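Local coordinates for DNA/pantothenate metabolism flavoprotein (Streptomyces sparsogenes DSM 40356, PDB 7CFU) that binds flavin mononucleotide and, as an FMN-dependent cysteine decarboxylase named SpaF, probably oxidatively decarboxylates a cysteine residue of a peptide substrate, at residues A[82-96]-A[121-133]. Sequence-based numbering, arbitrary orientation.
With FMN (flavin mononucleotide), chain B.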
loop_
_atom_site.group_PDB
_atom_site.type_symbol
_atom_site.label_atom_id
_atom_site.label_comp_id
_atom_site.label_asym_id
_atom_site.label_seq_id
_atom_site.Cartn_x
_atom_site.Cartn_y
_atom_site.Cartn_z
ATOM N N TRP A 82 8.217 -19.222 -6.612
ATOM C CA TRP A 82 9.627 -19.581 -6.519
ATOM C C TRP A 82 10.204 -19.284 -5.138
ATOM O O TRP A 82 11.076 -20.019 -4.659
ATOM C CB TRP A 82 10.402 -18.850 -7.608
ATOM C CG TRP A 82 9.891 -19.187 -8.970
ATOM C CD1 TRP A 82 9.040 -18.443 -9.739
ATOM C CD2 TRP A 82 10.157 -20.381 -9.708
ATOM N NE1 TRP A 82 8.779 -19.089 -10.924
ATOM C CE2 TRP A 82 9.448 -20.285 -10.928
ATOM C CE3 TRP A 82 10.937 -21.517 -9.464
ATOM C CZ2 TRP A 82 9.499 -21.283 -11.900
ATOM C CZ3 TRP A 82 10.983 -22.510 -10.428
ATOM C CH2 TRP A 82 10.272 -22.385 -11.635
ATOM N N GLU A 83 9.720 -18.228 -4.477
ATOM C CA GLU A 83 10.211 -17.868 -3.152
ATOM C C GLU A 83 9.939 -18.947 -2.108
ATOM O O GLU A 83 10.531 -18.901 -1.023
ATOM C CB GLU A 83 9.594 -16.540 -2.695
ATOM C CG GLU A 83 10.010 -15.315 -3.512
ATOM C CD GLU A 83 9.188 -15.101 -4.786
ATOM O OE1 GLU A 83 8.600 -16.070 -5.317
ATOM O OE2 GLU A 83 9.133 -13.945 -5.256
ATOM N N ASP A 84 9.048 -19.901 -2.393
ATOM C CA ASP A 84 8.759 -20.946 -1.414
ATOM C C ASP A 84 9.877 -21.978 -1.305
ATOM O O ASP A 84 9.918 -22.722 -0.321
ATOM C CB ASP A 84 7.426 -21.624 -1.746
ATOM C CG ASP A 84 6.263 -20.642 -1.743
ATOM O OD1 ASP A 84 6.362 -19.636 -1.015
ATOM O OD2 ASP A 84 5.257 -20.853 -2.462
ATOM N N HIS A 85 10.786 -22.042 -2.274
ATOM C CA HIS A 85 11.947 -22.915 -2.164
ATOM C C HIS A 85 13.091 -22.188 -1.470
ATOM O O HIS A 85 13.387 -21.029 -1.778
ATOM C CB HIS A 85 12.415 -23.407 -3.532
ATOM C CG HIS A 85 13.740 -24.104 -3.494
ATOM N ND1 HIS A 85 13.904 -25.360 -2.949
ATOM C CD2 HIS A 85 14.966 -23.720 -3.927
ATOM C CE1 HIS A 85 15.173 -25.718 -3.047
ATOM N NE2 HIS A 85 15.839 -24.741 -3.636
ATOM N N LYS A 86 13.735 -22.877 -0.535
ATOM C CA LYS A 86 14.794 -22.299 0.274
ATOM C C LYS A 86 16.141 -22.883 -0.131
ATOM O O LYS A 86 16.242 -24.072 -0.453
ATOM C CB LYS A 86 14.540 -22.545 1.764
ATOM C CG LYS A 86 13.300 -21.842 2.322
ATOM C CD LYS A 86 12.038 -22.698 2.173
ATOM C CE LYS A 86 10.829 -22.081 2.890
ATOM N NZ LYS A 86 10.413 -20.755 2.335
ATOM N N GLY A 87 17.168 -22.037 -0.127
ATOM C CA GLY A 87 18.530 -22.485 -0.350
ATOM C C GLY A 87 18.948 -22.533 -1.807
ATOM O O GLY A 87 18.400 -21.856 -2.684
ATOM N N GLY A 88 19.965 -23.360 -2.057
ATOM C CA GLY A 88 20.538 -23.448 -3.383
ATOM C C GLY A 88 19.595 -24.078 -4.390
ATOM O O GLY A 88 18.597 -24.722 -4.054
ATOM N N GLY A 89 19.934 -23.882 -5.658
ATOM C CA GLY A 89 19.122 -24.379 -6.753
ATOM C C GLY A 89 17.872 -23.552 -6.980
ATOM O O GLY A 89 17.942 -22.322 -7.083
ATOM N N ALA A 90 16.709 -24.201 -6.940
ATOM C CA ALA A 90 15.483 -23.627 -7.484
ATOM C C ALA A 90 14.345 -24.620 -7.323
ATOM O O ALA A 90 14.574 -25.834 -7.311
ATOM C CB ALA A 90 15.666 -23.254 -8.953
ATOM N N ALA A 91 13.119 -24.109 -7.191
ATOM C CA ALA A 91 11.999 -24.954 -6.785
ATOM C C ALA A 91 11.797 -26.125 -7.739
ATOM O O ALA A 91 11.614 -27.265 -7.301
ATOM C CB ALA A 91 10.721 -24.120 -6.677
ATOM N N HIS A 92 11.867 -25.876 -9.045
ATOM C CA HIS A 92 11.534 -26.936 -9.989
ATOM C C HIS A 92 12.590 -28.041 -9.986
ATOM O O HIS A 92 12.253 -29.224 -10.122
ATOM C CB HIS A 92 11.349 -26.346 -11.386
ATOM C CG HIS A 92 12.590 -25.718 -11.943
ATOM N ND1 HIS A 92 13.303 -24.751 -11.267
ATOM C CD2 HIS A 92 13.247 -25.926 -13.107
ATOM C CE1 HIS A 92 14.342 -24.384 -11.997
ATOM N NE2 HIS A 92 14.331 -25.083 -13.119
ATOM N N VAL A 93 13.865 -27.682 -9.822
ATOM C CA VAL A 93 14.925 -28.691 -9.766
ATOM C C VAL A 93 14.815 -29.515 -8.486
ATOM O O VAL A 93 14.883 -30.752 -8.513
ATOM C CB VAL A 93 16.308 -28.027 -9.886
ATOM C CG1 VAL A 93 17.416 -29.049 -9.681
ATOM C CG2 VAL A 93 16.454 -27.316 -11.238
ATOM N N ALA A 94 14.633 -28.846 -7.344
ATOM C CA ALA A 94 14.558 -29.568 -6.078
ATOM C C ALA A 94 13.341 -30.483 -6.043
ATOM O O ALA A 94 13.442 -31.652 -5.656
ATOM C CB ALA A 94 14.551 -28.590 -4.897
ATOM N N LEU A 95 12.173 -29.971 -6.438
ATOM C CA LEU A 95 10.980 -30.815 -6.433
ATOM C C LEU A 95 11.061 -31.896 -7.508
ATOM O O LEU A 95 10.648 -33.036 -7.277
ATOM C CB LEU A 95 9.728 -29.963 -6.614
ATOM C CG LEU A 95 9.429 -29.033 -5.445
ATOM C CD1 LEU A 95 8.368 -28.025 -5.841
ATOM C CD2 LEU A 95 8.978 -29.842 -4.242
ATOM N N GLY A 96 11.593 -31.562 -8.685
ATOM C CA GLY A 96 11.704 -32.557 -9.742
ATOM C C GLY A 96 12.622 -33.708 -9.365
ATOM O O GLY A 96 12.341 -34.869 -9.672
ATOM N N ASP A 121 6.017 -21.805 -17.427
ATOM C CA ASP A 121 5.905 -20.413 -16.997
ATOM C C ASP A 121 5.387 -20.261 -15.571
ATOM O O ASP A 121 4.960 -19.165 -15.193
ATOM C CB ASP A 121 5.040 -19.607 -17.977
ATOM C CG ASP A 121 3.594 -20.075 -18.033
ATOM O OD1 ASP A 121 3.222 -21.043 -17.332
ATOM O OD2 ASP A 121 2.818 -19.453 -18.794
ATOM N N ASP A 122 5.381 -21.339 -14.788
ATOM C CA ASP A 122 5.186 -21.274 -13.345
ATOM C C ASP A 122 5.916 -22.464 -12.735
ATOM O O ASP A 122 6.480 -23.295 -13.454
ATOM C CB ASP A 122 3.699 -21.248 -12.957
ATOM C CG ASP A 122 2.947 -22.537 -13.329
ATOM O OD1 ASP A 122 3.541 -23.468 -13.919
ATOM O OD2 ASP A 122 1.738 -22.617 -13.013
ATOM N N VAL A 123 5.887 -22.559 -11.403
ATOM C CA VAL A 123 6.645 -23.613 -10.731
ATOM C C VAL A 123 6.166 -24.991 -11.178
ATOM O O VAL A 123 6.981 -25.874 -11.484
ATOM C CB VAL A 123 6.581 -23.459 -9.199
ATOM C CG1 VAL A 123 7.194 -24.677 -8.531
ATOM C CG2 VAL A 123 7.334 -22.212 -8.762
ATOM N N LEU A 124 4.845 -25.191 -11.257
ATOM C CA LEU A 124 4.322 -26.518 -11.579
ATOM C C LEU A 124 4.813 -26.994 -12.938
ATOM O O LEU A 124 5.380 -28.086 -13.053
ATOM C CB LEU A 124 2.797 -26.519 -11.556
ATOM C CG LEU A 124 2.181 -27.891 -11.889
ATOM C CD1 LEU A 124 2.654 -28.949 -10.889
ATOM C CD2 LEU A 124 0.662 -27.844 -11.962
ATOM N N THR A 125 4.627 -26.179 -13.979
ATOM C CA THR A 125 4.955 -26.650 -15.319
ATOM C C THR A 125 6.459 -26.729 -15.525
ATOM O O THR A 125 6.930 -27.541 -16.328
ATOM C CB THR A 125 4.314 -25.756 -16.381
ATOM O OG1 THR A 125 4.720 -24.397 -16.184
ATOM C CG2 THR A 125 2.777 -25.858 -16.303
ATOM N N ALA A 126 7.225 -25.920 -14.788
ATOM C CA ALA A 126 8.676 -26.060 -14.797
ATOM C C ALA A 126 9.098 -27.349 -14.113
ATOM O O ALA A 126 10.048 -28.010 -14.547
ATOM C CB ALA A 126 9.334 -24.861 -14.105
ATOM N N THR A 127 8.404 -27.717 -13.039
ATOM C CA THR A 127 8.713 -28.960 -12.345
ATOM C C THR A 127 8.462 -30.174 -13.232
ATOM O O THR A 127 9.196 -31.165 -13.144
ATOM C CB THR A 127 7.907 -29.029 -11.051
ATOM O OG1 THR A 127 8.243 -27.895 -10.236
ATOM C CG2 THR A 127 8.218 -30.304 -10.284
ATOM N N VAL A 128 7.440 -30.109 -14.096
ATOM C CA VAL A 128 7.188 -31.189 -15.052
ATOM C C VAL A 128 8.430 -31.445 -15.899
ATOM O O VAL A 128 8.862 -32.593 -16.071
ATOM C CB VAL A 128 5.974 -30.845 -15.938
ATOM C CG1 VAL A 128 5.854 -31.831 -17.109
ATOM C CG2 VAL A 128 4.687 -30.807 -15.123
ATOM N N LEU A 129 9.052 -30.374 -16.402
ATOM C CA LEU A 129 10.237 -30.545 -17.241
ATOM C C LEU A 129 11.397 -31.144 -16.462
ATOM O O LEU A 129 12.213 -31.877 -17.033
ATOM C CB LEU A 129 10.661 -29.209 -17.854
ATOM C CG LEU A 129 9.732 -28.587 -18.886
ATOM C CD1 LEU A 129 10.350 -27.321 -19.460
ATOM C CD2 LEU A 129 9.442 -29.595 -19.983
ATOM N N ALA A 130 11.497 -30.839 -15.168
ATOM C CA ALA A 130 12.618 -31.327 -14.383
ATOM C C ALA A 130 12.366 -32.702 -13.787
ATOM O O ALA A 130 13.322 -33.366 -13.389
ATOM C CB ALA A 130 12.961 -30.330 -13.276
ATOM N N ALA A 131 11.113 -33.146 -13.720
ATOM C CA ALA A 131 10.803 -34.434 -13.117
ATOM C C ALA A 131 11.133 -35.571 -14.073
ATOM O O ALA A 131 10.963 -35.454 -15.290
ATOM C CB ALA A 131 9.326 -34.500 -12.717
ATOM N N GLU A 132 11.629 -36.678 -13.512
ATOM C CA GLU A 132 11.942 -37.887 -14.279
ATOM C C GLU A 132 11.413 -39.082 -13.487
ATOM O O GLU A 132 12.170 -39.822 -12.857
ATOM C CB GLU A 132 13.438 -38.007 -14.550
ATOM C CG GLU A 132 13.894 -37.149 -15.698
ATOM C CD GLU A 132 15.367 -37.312 -16.012
ATOM O OE1 GLU A 132 16.177 -37.464 -15.068
ATOM O OE2 GLU A 132 15.710 -37.270 -17.212
ATOM N N CYS A 133 10.105 -39.290 -13.537
ATOM C CA CYS A 133 9.472 -40.310 -12.717
ATOM C C CYS A 133 8.130 -40.665 -13.344
ATOM O O CYS A 133 7.642 -39.934 -14.213
ATOM C CB CYS A 133 9.293 -39.811 -11.276
ATOM S SG CYS A 133 8.203 -38.379 -11.152
HETATM N N1 FMN B . 14.518 -22.611 -16.318
HETATM C C2 FMN B . 15.254 -23.015 -17.409
HETATM O O2 FMN B . 14.672 -23.463 -18.398
HETATM N N3 FMN B . 16.638 -22.912 -17.387
HETATM C C4 FMN B . 17.295 -22.414 -16.270
HETATM O O4 FMN B . 18.532 -22.335 -16.247
HETATM C C4A FMN B . 16.551 -22.003 -15.170
HETATM N N5 FMN B . 17.185 -21.494 -14.049
HETATM C C5A FMN B . 16.441 -21.080 -12.966
HETATM C C6 FMN B . 17.084 -20.565 -11.848
HETATM C C7 FMN B . 16.339 -20.149 -10.749
HETATM C C7M FMN B . 17.034 -19.595 -9.532
HETATM C C8 FMN B . 14.950 -20.241 -10.771
HETATM C C8M FMN B . 14.171 -19.786 -9.568
HETATM C C9 FMN B . 14.299 -20.763 -11.896
HETATM C C9A FMN B . 15.048 -21.178 -12.998
HETATM N N10 FMN B . 14.424 -21.699 -14.125
HETATM C C10 FMN B . 15.162 -22.105 -15.204
HETATM C "C1'" FMN B . 12.930 -21.809 -14.199
HETATM C "C2'" FMN B . 12.431 -20.580 -14.946
HETATM O "O2'" FMN B . 12.799 -19.413 -14.220
HETATM C "C3'" FMN B . 10.916 -20.689 -15.129
HETATM O "O3'" FMN B . 10.610 -21.707 -16.058
HETATM C "C4'" FMN B . 10.308 -19.364 -15.574
HETATM O "O4'" FMN B . 8.903 -19.495 -15.684
HETATM C "C5'" FMN B . 10.865 -18.917 -16.914
HETATM O "O5'" FMN B . 10.422 -17.590 -17.086
HETATM P P FMN B . 10.802 -16.748 -18.397
HETATM O O1P FMN B . 9.659 -15.803 -18.740
HETATM O O2P FMN B . 12.067 -15.973 -18.096
HETATM O O3P FMN B . 11.066 -17.702 -19.542
HETATM O O HOH W 1 7.125 -18.493 -12.999
HETATM O O HOH W 2 11.730 -37.044 -10.549
#
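Trp82 is sandwiched between protein and cofactor: Val123 CG2 sits over one face of its indole, 3.6 Å from the centroid of the six-membered ring in a CH-pi contact, while FMN C9 lies over the opposite face. Val123 holds CG1 anti to the backbone N (chi1 171°), which sends CG2 to the indole and leaves CG1 to pack on Ala91 CB. At the indole edge, Ala126 CB touches CH2 at 3.6 Å, and a water accepts from NE1. An alanine in place of Trp82 would probably leave Val123 CG2 and that side of the flavin without their shared partner and the water without its donor. Next along, the His92 imidazole has FMN C1' over one face, with CE1 3.4 Å from FMN N10. The axes of helix segments 91-96 and 123-130 approach to 8.0 Å and cross at -52°, fitting closely at Gly96, where a CB would clash with Ala130 CB. Thr127 OG1 donates a hydrogen bond to Val123 O (2.7 Å) from above the carbonyl plane, while CG2 faces Leu95 and Gly96. Trp82, His92 and Ala126 thus line one wall of the FMN pocket, which Thr58 and Ser31 of a neighbouring subunit complete by hydrogen-bonding FMN. Leu95 and Val123 both rest on Val56 of strand 52-57, and Leu124 reaches Phe111 on helix 109-117.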